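Local coordinates for beta-n-acetylhexosaminidase (Streptomyces plicatus, PDB 1HP5), which hydrolyses terminal N-acetylhexosamine residues from beta-linked glycosides, here caught with a bicyclic thiazoline sugar in its active site, at residues Ser161-Val166 against Pro446-Thr451; Gly349-Ala354 against Ala378-Ala383; Trp367-Thr372 against Ser393-Thr398; Arg397-Met402 against Leu412-Tyr417. All coordinates share one frame; numbering follows the deposited sequence.

All four contacts gather round one bound thiazoline sugar, NGT, at the mouth of the barrel. Contact 1 joins two neighbouring barrel strands and supplies Trp-448 and Glu-450; contact 2 brings Trp-350, contact 3 Trp-367, and contact 4 Tyr-399, Asp-401 and Trp-414. Contacts 3 and 4 are the near neighbours, their centres about 8 Å apart, and they share Arg-397 and Thr-398. The centres of contacts 1 and 2 lie about 21 Å apart, yet their side chains meet in the pocket, where Trp-448 CH2 comes within 3.5 Å of Trp-350 CZ2. Contacts 2, 3 and 4 all fall within the chain loop closed by contact 1.

Contact 1. Residues Ser161-Val166 against Pro446-Thr451; sequences SAMLDV and PLWTET. With NGT (3ar,5R,6S,7R,7ar-5-hydroxymethyl-2-methyl-5,6,7,7a-tetrahydro-3ah-pyrano[3,2-D]thiazole-6,7-diol), chain F.
The closure of the (beta/alpha)8 barrel runs through this contact: strand 159-165 lies parallel to strand 440-447, pairing Met-163 with Pro-446 and Leu-164 with Leu-447. Leu-447 N bonds to Met-163 O at 2.9 Å, and Leu-447 O accepts from Asp-165 N at 3.1 Å. Beyond the strand end, Thr-449 continues the link twice. Its N meets Asp-165 OD2 from above the carboxylate plane, 3.1 Å away and almost perfectly straight (179°), while its OG1 gives a hydrogen bond of 2.8 Å to Asp-165 O. Asp-165 OD1 takes Ser-167 N, and OD2 also pairs with Arg-168, so the buried carboxylate is well satisfied. Met-163 starts with CG anti to the backbone N, then bends at its last torsion (chi3 82°), which lays CE over the six-membered ring of Trp-448 (CH-pi), 3.4 Å from its centroid; SD, 4.1 Å from the same centroid, adds a Met-aromatic contact. A flexible, polarisable thioether suits an aromatic face; NGT lies over the opposite one. Glu-450 OE2 accepts from NGT O4 at 2.6 Å. On the other side of the sheet, Leu-164 and Leu-447 pack on Leu-458 of helix 455-462, while Leu-447 also touches Tyr-179 of helix 173-184.

Contact 2. Residues Gly349-Ala354 against Ala378-Ala383; sequences GWHQLA and AEVAEA. With NGT (3ar,5R,6S,7R,7ar-5-hydroxymethyl-2-methyl-5,6,7,7a-tetrahydro-3ah-pyrano[3,2-D]thiazole-6,7-diol), chain F.
At the end of barrel strand 346-350, where the chain turns into a 3-10 segment, His-351 reaches across to Val-380 of helix 374-385. Its CB lies 3.7 Å from Val-380 CG2. CG follows between the backbone N and the carbonyl carbon (chi1 77°), a rotation that brings the imidazole across the same methyl, the side chains crossing at about a right angle. CD2 makes the tightest approach, 3.4 Å from Val-380 CG2, with the methyl oblique to the ring. At the tip, NE2 is hydrogen-bonded to Glu-376, earlier in the same helix. ND1 is on the side of Trp-367, and the amide NE2 of Gln-352 lies over one face of the imidazole. Ala-354 fits its CB against Ala-383 CB at 3.9 Å; two small side chains let the 3-10 segment and the helix come close. Trp-350 turns instead to the ligand, with NGT C8 3.4 Å above the centre of its indole. No direct hydrogen bond joins the two segments. A water donates to Ala-354 O and to Glu-379 O, 2.7 Å from each, so the join is chiefly nonpolar, with solvent bridging two backbone carbonyls and the hydrogen bond to Glu-376 probably helping to fix the imidazole's rotation.

Contact 3. Residues Trp367-Thr372 against Ser393-Thr398; sequences WGLDRT and SPADRT. With NGT (3ar,5R,6S,7R,7ar-5-hydroxymethyl-2-methyl-5,6,7,7a-tetrahydro-3ah-pyrano[3,2-D]thiazole-6,7-diol), chain F.
The carboxylates of Asp-370 and Asp-396 stand almost perpendicular, their planes 83° apart, with the two OD2 atoms 3.6 Å from each other. Such closeness of like charges is probably made tolerable by Arg-422, which forms a salt bridge to both. Arg-397 NH2 donates to a water lying at the guanidinium edge, in plane, and that water donates to Asp-370 OD1 at 2.8 Å. The remaining flat group, the indole of Trp-367, carries NGT C8 3.6 Å above its centre, and its NE1 is held by Gln-352; a broad aromatic suits this wall of the sugar pocket. These groups belong to neighbouring loops of the (beta/alpha)8 barrel, those that follow strands 363-366 and 389-392.

The loops are tied through backbone as well as side chain. Ala-395 N bonds to Gly-368 O at 3.0 Å, and the small methyl of Ala-395 tucks in beside Trp-367 O. Asp-396 holds its CG between the backbone N and the carbonyl carbon (chi1 59°), which carries OD2 to Asp-370 N, 3.0 Å away; the N-H arrives from above the carboxylate plane. Its other oxygen, OD1, is buried with no partner in the model. Pro-394 O steadies its own loop by accepting from both Arg-397 N and Thr-398 N. Across from it a type I turn runs from Leu-369 to Thr-372. Gly-368, without a CB, leaves space for the threonine hydroxyl there, and Leu-369 N gives Thr-372 OG1 a nearly straight hydrogen bond of 2.8 Å.

Contact 4. Residues Arg397-Met402 against Leu412-Tyr417; sequences RTYLDM and LSWAGY. With NGT (3ar,5R,6S,7R,7ar-5-hydroxymethyl-2-methyl-5,6,7,7a-tetrahydro-3ah-pyrano[3,2-D]thiazole-6,7-diol), chain F.
Met-402 is the bump of this contact, and the hollow that takes it is made by Leu-412, Trp-414, Ala-415 and the carbonyl of Gly-416. Bent at both chi2 and chi3, its chain curls back on itself, so the thioether fills the bowl with sulfur and methyl side by side. SD lies over the five-membered ring of Trp-414, 4.4 Å from its centroid and 23° off the normal, a Met-aromatic contact in which the two side chains cross at about a right angle. CE packs against the small Ala-415, 3.7 Å from its CB. SD also rests 3.4 Å from Leu-412 O. Gly-416, with positive phi, closes the type I turn that begins at Ser-413, and its carbonyl O meets Met-402 CG at 3.3 Å. A single backbone bridge joins Met-402 and Leu-412.

On the ligand side the two segments meet the sugar's hydroxymethyl group from two directions. Asp-401 OD2 accepts from NGT O6 at 2.7 Å. From the other segment Trp-414 NE1 donates to the same oxygen, 2.9 Å away along a nearly straight N-H (170°), with O6 in the plane of the indole at its edge. O6 is thus gripped as donor and acceptor at once, which fits a carboxylate and an indole N-H. Leu-412 CD1 pads C6 of NGT at 3.5 Å, and Tyr-399 CE2 meets Trp-414 CZ2 at the indole's edge, 4.0 Å away. Both segments belong to the one long loop after strand 389-392; a loop at the C-terminal end of a barrel strand, lined with aromatics and a carboxylate, is typical of sugar pockets in TIM-barrel glycoside hydrolases.

Contact 1. Residues Ser161-Val166 against Pro446-Thr451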
# COMPACT_ATOMS: atom_id res chain seq x y z
N SER A 161 -2.93 1.99 -3.01
CA SER A 161 -2.26 1.81 -1.74
C SER A 161 -2.39 0.44 -1.11
O SER A 161 -3.19 -0.40 -1.53
CB SER A 161 -2.75 2.85 -0.74
OG SER A 161 -4.11 2.65 -0.47
N ALA A 162 -1.57 0.26 -0.09
CA ALA A 162 -1.53 -0.96 0.69
C ALA A 162 -1.57 -0.45 2.11
O ALA A 162 -0.87 0.51 2.45
CB ALA A 162 -0.22 -1.71 0.43
N MET A 163 -2.40 -1.05 2.94
CA MET A 163 -2.48 -0.61 4.32
C MET A 163 -1.87 -1.67 5.22
O MET A 163 -1.99 -2.87 4.96
CB MET A 163 -3.93 -0.38 4.74
CG MET A 163 -4.06 0.16 6.18
SD MET A 163 -5.64 -0.23 7.00
CE MET A 163 -5.29 -1.93 7.56
N LEU A 164 -1.20 -1.22 6.28
CA LEU A 164 -0.64 -2.16 7.24
C LEU A 164 -1.17 -1.75 8.60
O LEU A 164 -1.04 -0.60 9.02
CB LEU A 164 0.89 -2.13 7.27
CG LEU A 164 1.47 -3.10 8.32
CD1 LEU A 164 1.12 -4.54 7.96
CD2 LEU A 164 2.98 -2.93 8.41
N ASP A 165 -1.80 -2.70 9.29
CA ASP A 165 -2.34 -2.48 10.62
C ASP A 165 -1.21 -2.76 11.61
O ASP A 165 -0.76 -3.90 11.74
CB ASP A 165 -3.52 -3.44 10.84
CG ASP A 165 -3.98 -3.49 12.29
OD1 ASP A 165 -3.49 -2.72 13.13
OD2 ASP A 165 -4.86 -4.33 12.58
N VAL A 166 -0.72 -1.73 12.29
CA VAL A 166 0.33 -1.93 13.28
C VAL A 166 -0.22 -1.73 14.68
O VAL A 166 0.52 -1.66 15.66
CB VAL A 166 1.53 -0.97 13.04
CG1 VAL A 166 2.13 -1.21 11.64
CG2 VAL A 166 1.10 0.48 13.21
N PRO A 446 -5.83 -3.70 2.15
CA PRO A 446 -5.51 -3.58 3.58
C PRO A 446 -5.08 -4.91 4.18
O PRO A 446 -5.60 -5.96 3.81
CB PRO A 446 -6.84 -3.10 4.20
CG PRO A 446 -7.72 -2.73 3.01
CD PRO A 446 -7.28 -3.67 1.93
N LEU A 447 -4.13 -4.84 5.10
CA LEU A 447 -3.66 -6.04 5.78
C LEU A 447 -3.84 -5.82 7.28
O LEU A 447 -2.99 -5.20 7.92
CB LEU A 447 -2.19 -6.31 5.45
CG LEU A 447 -1.56 -7.54 6.13
CD1 LEU A 447 -2.47 -8.75 5.98
CD2 LEU A 447 -0.19 -7.80 5.50
N TRP A 448 -4.96 -6.31 7.82
CA TRP A 448 -5.24 -6.19 9.25
C TRP A 448 -4.46 -7.26 9.98
O TRP A 448 -4.24 -8.35 9.45
CB TRP A 448 -6.74 -6.34 9.51
CG TRP A 448 -7.56 -5.34 8.75
CD1 TRP A 448 -8.16 -5.53 7.54
CD2 TRP A 448 -7.79 -3.98 9.12
NE1 TRP A 448 -8.76 -4.36 7.13
CE2 TRP A 448 -8.55 -3.39 8.08
CE3 TRP A 448 -7.43 -3.19 10.22
CZ2 TRP A 448 -8.96 -2.05 8.11
CZ3 TRP A 448 -7.83 -1.86 10.26
CH2 TRP A 448 -8.59 -1.30 9.20
N THR A 449 -4.04 -6.98 11.21
CA THR A 449 -3.20 -7.93 11.92
C THR A 449 -3.71 -8.59 13.20
O THR A 449 -2.91 -8.94 14.08
CB THR A 449 -1.83 -7.29 12.19
OG1 THR A 449 -2.01 -6.08 12.93
CG2 THR A 449 -1.15 -6.94 10.85
N GLU A 450 -5.02 -8.78 13.32
CA GLU A 450 -5.55 -9.45 14.51
C GLU A 450 -4.85 -10.79 14.70
O GLU A 450 -4.56 -11.19 15.82
CB GLU A 450 -7.06 -9.72 14.39
CG GLU A 450 -7.95 -8.55 14.76
CD GLU A 450 -8.34 -7.70 13.57
OE1 GLU A 450 -7.58 -7.68 12.57
OE2 GLU A 450 -9.40 -7.04 13.65
N THR A 451 -4.58 -11.48 13.58
CA THR A 451 -3.98 -12.81 13.62
C THR A 451 -2.54 -12.92 13.13
O THR A 451 -2.00 -14.03 13.04
CB THR A 451 -4.81 -13.79 12.77
OG1 THR A 451 -4.62 -13.50 11.38
CG2 THR A 451 -6.28 -13.67 13.11
C1 NGT F . -12.98 -4.33 9.57
C2 NGT F . -12.65 -3.40 10.78
C3 NGT F . -11.20 -3.64 11.31
C4 NGT F . -10.82 -5.13 11.37
C5 NGT F . -11.06 -5.79 9.99
C6 NGT F . -10.73 -7.28 9.96
C7 NGT F . -12.61 -1.87 9.08
C8 NGT F . -12.63 -0.56 8.33
N2 NGT F . -12.77 -2.02 10.32
S1 NGT F . -12.34 -3.34 8.13
O3 NGT F . -11.06 -3.05 12.60
O4 NGT F . -9.46 -5.25 11.74
O5 NGT F . -12.47 -5.63 9.59
O6 NGT F . -10.81 -7.79 8.63

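Contact 2. Residues Gly349-Ala354 against Ala378-Ala383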
# COMPACT_ATOMS: atom_id res chain seq x y z
N GLY A 349 -11.64 8.87 5.09
CA GLY A 349 -12.34 8.13 6.12
C GLY A 349 -12.91 6.86 5.53
O GLY A 349 -12.99 6.72 4.30
N TRP A 350 -13.28 5.91 6.38
CA TRP A 350 -13.88 4.68 5.89
C TRP A 350 -15.25 5.12 5.38
O TRP A 350 -15.70 6.21 5.74
CB TRP A 350 -13.98 3.65 7.02
CG TRP A 350 -12.62 3.21 7.48
CD1 TRP A 350 -11.98 3.58 8.63
CD2 TRP A 350 -11.72 2.34 6.78
NE1 TRP A 350 -10.74 2.98 8.69
CE2 TRP A 350 -10.55 2.22 7.57
CE3 TRP A 350 -11.79 1.64 5.56
CZ2 TRP A 350 -9.46 1.43 7.19
CZ3 TRP A 350 -10.70 0.86 5.18
CH2 TRP A 350 -9.55 0.76 5.99
N HIS A 351 -15.91 4.30 4.57
CA HIS A 351 -17.17 4.75 3.99
C HIS A 351 -18.32 5.12 4.93
O HIS A 351 -19.32 5.69 4.48
CB HIS A 351 -17.65 3.79 2.88
CG HIS A 351 -18.27 2.53 3.38
ND1 HIS A 351 -17.53 1.41 3.72
CD2 HIS A 351 -19.57 2.19 3.56
CE1 HIS A 351 -18.35 0.44 4.08
NE2 HIS A 351 -19.59 0.88 4.00
N GLN A 352 -18.20 4.83 6.23
CA GLN A 352 -19.25 5.22 7.16
C GLN A 352 -19.32 6.74 7.15
O GLN A 352 -20.35 7.33 7.50
CB GLN A 352 -18.95 4.75 8.59
CG GLN A 352 -19.26 3.28 8.85
CD GLN A 352 -18.43 2.36 7.99
OE1 GLN A 352 -17.23 2.55 7.84
NE2 GLN A 352 -19.07 1.35 7.42
N LEU A 353 -18.22 7.38 6.76
CA LEU A 353 -18.15 8.83 6.70
C LEU A 353 -19.15 9.37 5.68
O LEU A 353 -19.61 10.50 5.78
CB LEU A 353 -16.73 9.29 6.32
CG LEU A 353 -16.48 10.81 6.24
CD1 LEU A 353 -16.82 11.47 7.58
CD2 LEU A 353 -15.02 11.07 5.89
N ALA A 354 -19.48 8.54 4.69
CA ALA A 354 -20.43 8.92 3.65
C ALA A 354 -21.81 9.21 4.25
O ALA A 354 -22.63 9.87 3.63
CB ALA A 354 -20.55 7.81 2.61
N ALA A 378 -25.72 2.57 -1.64
CA ALA A 378 -26.32 3.78 -2.20
C ALA A 378 -25.78 5.03 -1.53
O ALA A 378 -25.49 6.03 -2.18
CB ALA A 378 -27.84 3.73 -2.04
N GLU A 379 -25.64 4.97 -0.21
CA GLU A 379 -25.13 6.10 0.55
C GLU A 379 -23.72 6.46 0.06
O GLU A 379 -23.37 7.64 -0.03
CB GLU A 379 -25.11 5.72 2.03
CG GLU A 379 -24.99 6.87 2.99
CD GLU A 379 -25.11 6.41 4.43
OE1 GLU A 379 -24.13 5.82 4.95
OE2 GLU A 379 -26.18 6.63 5.03
N VAL A 380 -22.93 5.44 -0.25
CA VAL A 380 -21.56 5.65 -0.73
C VAL A 380 -21.58 6.21 -2.15
O VAL A 380 -20.85 7.14 -2.47
CB VAL A 380 -20.75 4.33 -0.70
CG1 VAL A 380 -19.33 4.57 -1.22
CG2 VAL A 380 -20.70 3.79 0.73
N ALA A 381 -22.42 5.63 -3.00
CA ALA A 381 -22.52 6.09 -4.38
C ALA A 381 -23.06 7.52 -4.42
O ALA A 381 -22.72 8.30 -5.32
CB ALA A 381 -23.43 5.16 -5.18
N GLU A 382 -23.90 7.86 -3.45
CA GLU A 382 -24.46 9.20 -3.39
C GLU A 382 -23.37 10.19 -3.03
O GLU A 382 -23.33 11.31 -3.54
CB GLU A 382 -25.58 9.27 -2.35
CG GLU A 382 -26.53 10.45 -2.57
CD GLU A 382 -27.19 10.39 -3.94
OE1 GLU A 382 -27.90 9.40 -4.21
OE2 GLU A 382 -27.01 11.33 -4.74
N ALA A 383 -22.47 9.78 -2.13
CA ALA A 383 -21.37 10.64 -1.73
C ALA A 383 -20.49 10.88 -2.94
O ALA A 383 -20.00 11.98 -3.16
CB ALA A 383 -20.57 9.99 -0.60
C1 NGT F . -12.98 -4.33 9.57
C2 NGT F . -12.65 -3.40 10.78
C3 NGT F . -11.20 -3.64 11.31
C4 NGT F . -10.82 -5.13 11.37
C5 NGT F . -11.06 -5.79 9.99
C6 NGT F . -10.73 -7.28 9.96
C7 NGT F . -12.61 -1.87 9.08
C8 NGT F . -12.63 -0.56 8.33
N2 NGT F . -12.77 -2.02 10.32
S1 NGT F . -12.34 -3.34 8.13
O3 NGT F . -11.06 -3.05 12.60
O4 NGT F . -9.46 -5.25 11.74
O5 NGT F . -12.47 -5.63 9.59
O6 NGT F . -10.81 -7.79 8.63
O HOH W 1 -23.83 9.99 1.25

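Contact 3. Residues Trp367-Thr372 against Ser393-Thr398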
# COMPACT_ATOMS: atom_id res chain seq x y z
N TRP A 367 -15.27 -0.40 2.31
CA TRP A 367 -14.80 -1.72 2.73
C TRP A 367 -15.92 -2.74 2.82
O TRP A 367 -15.80 -3.75 3.53
CB TRP A 367 -14.06 -1.64 4.07
CG TRP A 367 -14.85 -1.05 5.20
CD1 TRP A 367 -15.15 0.27 5.39
CD2 TRP A 367 -15.43 -1.76 6.31
NE1 TRP A 367 -15.87 0.43 6.55
CE2 TRP A 367 -16.06 -0.80 7.13
CE3 TRP A 367 -15.48 -3.11 6.68
CZ2 TRP A 367 -16.72 -1.15 8.31
CZ3 TRP A 367 -16.14 -3.45 7.86
CH2 TRP A 367 -16.76 -2.48 8.66
N GLY A 368 -17.02 -2.48 2.11
CA GLY A 368 -18.13 -3.41 2.13
C GLY A 368 -17.81 -4.62 1.27
O GLY A 368 -16.69 -4.77 0.80
N LEU A 369 -18.80 -5.49 1.08
CA LEU A 369 -18.62 -6.68 0.27
C LEU A 369 -19.92 -6.96 -0.47
O LEU A 369 -20.86 -6.18 -0.40
CB LEU A 369 -18.22 -7.87 1.14
CG LEU A 369 -18.70 -7.94 2.59
CD1 LEU A 369 -20.14 -7.51 2.70
CD2 LEU A 369 -18.53 -9.37 3.11
N ASP A 370 -19.98 -8.08 -1.18
CA ASP A 370 -21.19 -8.42 -1.92
C ASP A 370 -22.45 -8.42 -1.07
O ASP A 370 -23.46 -7.82 -1.45
CB ASP A 370 -21.04 -9.78 -2.62
CG ASP A 370 -20.11 -9.71 -3.81
OD1 ASP A 370 -19.76 -8.59 -4.23
OD2 ASP A 370 -19.73 -10.78 -4.33
N ARG A 371 -22.40 -9.05 0.10
CA ARG A 371 -23.58 -9.10 0.96
C ARG A 371 -24.00 -7.76 1.55
O ARG A 371 -25.03 -7.67 2.22
CB ARG A 371 -23.38 -10.13 2.09
CG ARG A 371 -22.38 -9.73 3.17
CD ARG A 371 -22.07 -10.91 4.09
NE ARG A 371 -23.26 -11.44 4.74
CZ ARG A 371 -23.30 -12.57 5.45
NH1 ARG A 371 -22.21 -13.31 5.61
NH2 ARG A 371 -24.45 -12.97 5.99
N THR A 372 -23.22 -6.70 1.32
CA THR A 372 -23.58 -5.39 1.85
C THR A 372 -24.89 -4.95 1.20
O THR A 372 -25.08 -5.11 -0.01
CB THR A 372 -22.48 -4.34 1.57
OG1 THR A 372 -21.25 -4.75 2.17
CG2 THR A 372 -22.89 -2.98 2.14
N SER A 393 -11.80 -0.89 -1.46
CA SER A 393 -11.09 -1.97 -0.79
C SER A 393 -12.14 -2.92 -0.22
O SER A 393 -12.33 -2.99 0.99
CB SER A 393 -10.17 -1.42 0.32
OG SER A 393 -10.91 -0.80 1.36
N PRO A 394 -12.87 -3.63 -1.09
CA PRO A 394 -13.91 -4.57 -0.66
C PRO A 394 -13.33 -5.66 0.24
O PRO A 394 -12.29 -6.24 -0.08
CB PRO A 394 -14.44 -5.13 -1.98
CG PRO A 394 -14.19 -4.02 -2.96
CD PRO A 394 -12.81 -3.56 -2.56
N ALA A 395 -14.01 -5.93 1.35
CA ALA A 395 -13.55 -6.93 2.31
C ALA A 395 -13.50 -8.34 1.71
O ALA A 395 -12.70 -9.17 2.15
CB ALA A 395 -14.46 -6.92 3.54
N ASP A 396 -14.34 -8.61 0.72
CA ASP A 396 -14.32 -9.93 0.09
C ASP A 396 -13.54 -9.89 -1.22
O ASP A 396 -13.74 -10.72 -2.11
CB ASP A 396 -15.75 -10.43 -0.16
CG ASP A 396 -16.55 -9.49 -1.05
OD1 ASP A 396 -16.09 -8.35 -1.29
OD2 ASP A 396 -17.65 -9.89 -1.50
N ARG A 397 -12.66 -8.90 -1.34
CA ARG A 397 -11.85 -8.75 -2.54
C ARG A 397 -10.38 -8.45 -2.27
O ARG A 397 -9.50 -9.20 -2.69
CB ARG A 397 -12.41 -7.62 -3.42
CG ARG A 397 -13.79 -7.87 -4.00
CD ARG A 397 -13.77 -8.94 -5.08
NE ARG A 397 -15.06 -9.04 -5.76
CZ ARG A 397 -15.30 -9.83 -6.80
NH1 ARG A 397 -14.34 -10.60 -7.29
NH2 ARG A 397 -16.51 -9.84 -7.36
N THR A 398 -10.11 -7.35 -1.57
CA THR A 398 -8.73 -6.93 -1.34
C THR A 398 -8.16 -7.01 0.07
O THR A 398 -7.03 -6.59 0.30
CB THR A 398 -8.54 -5.49 -1.85
OG1 THR A 398 -9.24 -4.59 -0.99
CG2 THR A 398 -9.08 -5.36 -3.26
C1 NGT F . -12.98 -4.33 9.57
C2 NGT F . -12.65 -3.40 10.78
C3 NGT F . -11.20 -3.64 11.31
C4 NGT F . -10.82 -5.13 11.37
C5 NGT F . -11.06 -5.79 9.99
C6 NGT F . -10.73 -7.28 9.96
C7 NGT F . -12.61 -1.87 9.08
C8 NGT F . -12.63 -0.56 8.33
N2 NGT F . -12.77 -2.02 10.32
S1 NGT F . -12.34 -3.34 8.13
O3 NGT F . -11.06 -3.05 12.60
O4 NGT F . -9.46 -5.25 11.74
O5 NGT F . -12.47 -5.63 9.59
O6 NGT F . -10.81 -7.79 8.63
O HOH W 2 -19.08 -8.42 -6.92

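Contact 4. Residues Arg397-Met402 against Leu412-Tyr417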
# COMPACT_ATOMS: atom_id res chain seq x y z
N ARG A 397 -12.66 -8.90 -1.34
CA ARG A 397 -11.85 -8.75 -2.54
C ARG A 397 -10.38 -8.45 -2.27
O ARG A 397 -9.50 -9.20 -2.69
CB ARG A 397 -12.41 -7.62 -3.42
CG ARG A 397 -13.79 -7.87 -4.00
CD ARG A 397 -13.77 -8.94 -5.08
NE ARG A 397 -15.06 -9.04 -5.76
CZ ARG A 397 -15.30 -9.83 -6.80
NH1 ARG A 397 -14.34 -10.60 -7.29
NH2 ARG A 397 -16.51 -9.84 -7.36
N THR A 398 -10.11 -7.35 -1.57
CA THR A 398 -8.73 -6.93 -1.34
C THR A 398 -8.16 -7.01 0.07
O THR A 398 -7.03 -6.59 0.30
CB THR A 398 -8.54 -5.49 -1.85
OG1 THR A 398 -9.24 -4.59 -0.99
CG2 THR A 398 -9.08 -5.36 -3.26
N TYR A 399 -8.94 -7.52 1.02
CA TYR A 399 -8.47 -7.66 2.39
C TYR A 399 -7.48 -8.82 2.44
O TYR A 399 -7.86 -9.98 2.28
CB TYR A 399 -9.65 -7.93 3.33
CG TYR A 399 -10.29 -6.66 3.87
CD1 TYR A 399 -10.40 -5.52 3.06
CD2 TYR A 399 -10.74 -6.58 5.18
CE1 TYR A 399 -10.92 -4.34 3.55
CE2 TYR A 399 -11.28 -5.39 5.69
CZ TYR A 399 -11.36 -4.27 4.87
OH TYR A 399 -11.83 -3.07 5.35
N LEU A 400 -6.20 -8.50 2.65
CA LEU A 400 -5.16 -9.51 2.69
C LEU A 400 -5.21 -10.38 3.94
O LEU A 400 -4.56 -11.42 4.01
CB LEU A 400 -3.79 -8.84 2.56
CG LEU A 400 -3.73 -7.98 1.29
CD1 LEU A 400 -2.38 -7.28 1.17
CD2 LEU A 400 -3.97 -8.89 0.07
N ASP A 401 -5.99 -9.96 4.94
CA ASP A 401 -6.12 -10.75 6.15
C ASP A 401 -7.22 -11.79 6.02
O ASP A 401 -7.38 -12.63 6.90
CB ASP A 401 -6.39 -9.85 7.36
CG ASP A 401 -7.73 -9.13 7.26
OD1 ASP A 401 -7.99 -8.52 6.21
OD2 ASP A 401 -8.50 -9.16 8.25
N MET A 402 -7.99 -11.75 4.94
CA MET A 402 -9.07 -12.72 4.77
C MET A 402 -8.52 -14.06 4.30
O MET A 402 -7.65 -14.10 3.43
CB MET A 402 -10.11 -12.21 3.77
CG MET A 402 -11.56 -12.58 4.12
SD MET A 402 -12.01 -11.96 5.76
CE MET A 402 -11.81 -10.16 5.50
N LEU A 412 -8.88 -13.97 8.86
CA LEU A 412 -10.27 -13.99 9.29
C LEU A 412 -11.15 -14.51 8.17
O LEU A 412 -10.67 -14.78 7.07
CB LEU A 412 -10.71 -12.58 9.69
CG LEU A 412 -9.90 -11.96 10.84
CD1 LEU A 412 -10.43 -10.56 11.17
CD2 LEU A 412 -9.98 -12.87 12.06
N SER A 413 -12.44 -14.66 8.46
CA SER A 413 -13.36 -15.18 7.46
C SER A 413 -14.74 -14.54 7.55
O SER A 413 -15.70 -15.06 6.98
CB SER A 413 -13.49 -16.69 7.61
OG SER A 413 -14.01 -17.02 8.89
N TRP A 414 -14.84 -13.43 8.26
CA TRP A 414 -16.13 -12.77 8.41
C TRP A 414 -16.67 -12.32 7.06
O TRP A 414 -17.88 -12.25 6.88
CB TRP A 414 -16.03 -11.58 9.36
CG TRP A 414 -15.16 -10.45 8.88
CD1 TRP A 414 -13.82 -10.28 9.13
CD2 TRP A 414 -15.57 -9.33 8.09
NE1 TRP A 414 -13.38 -9.11 8.55
CE2 TRP A 414 -14.43 -8.51 7.90
CE3 TRP A 414 -16.79 -8.94 7.53
CZ2 TRP A 414 -14.48 -7.32 7.17
CZ3 TRP A 414 -16.84 -7.75 6.80
CH2 TRP A 414 -15.69 -6.96 6.63
N ALA A 415 -15.78 -12.04 6.12
CA ALA A 415 -16.19 -11.60 4.79
C ALA A 415 -16.18 -12.78 3.82
O ALA A 415 -16.19 -12.60 2.60
CB ALA A 415 -15.24 -10.51 4.29
N GLY A 416 -16.17 -13.99 4.37
CA GLY A 416 -16.14 -15.18 3.54
C GLY A 416 -14.70 -15.54 3.22
O GLY A 416 -13.77 -15.06 3.88
N TYR A 417 -14.50 -16.38 2.21
CA TYR A 417 -13.16 -16.79 1.82
C TYR A 417 -12.79 -16.08 0.52
O TYR A 417 -13.64 -15.86 -0.33
CB TYR A 417 -13.13 -18.31 1.66
CG TYR A 417 -13.46 -19.01 2.96
CD1 TYR A 417 -12.61 -18.89 4.06
CD2 TYR A 417 -14.65 -19.73 3.11
CE1 TYR A 417 -12.94 -19.48 5.28
CE2 TYR A 417 -14.98 -20.31 4.33
CZ TYR A 417 -14.12 -20.18 5.41
OH TYR A 417 -14.45 -20.74 6.62
C1 NGT F . -12.98 -4.33 9.57
C2 NGT F . -12.65 -3.40 10.78
C3 NGT F . -11.20 -3.64 11.31
C4 NGT F . -10.82 -5.13 11.37
C5 NGT F . -11.06 -5.79 9.99
C6 NGT F . -10.73 -7.28 9.96
C7 NGT F . -12.61 -1.87 9.08
C8 NGT F . -12.63 -0.56 8.33
N2 NGT F . -12.77 -2.02 10.32
S1 NGT F . -12.34 -3.34 8.13
O3 NGT F . -11.06 -3.05 12.60
O4 NGT F . -9.46 -5.25 11.74
O5 NGT F . -12.47 -5.63 9.59
O6 NGT F . -10.81 -7.79 8.63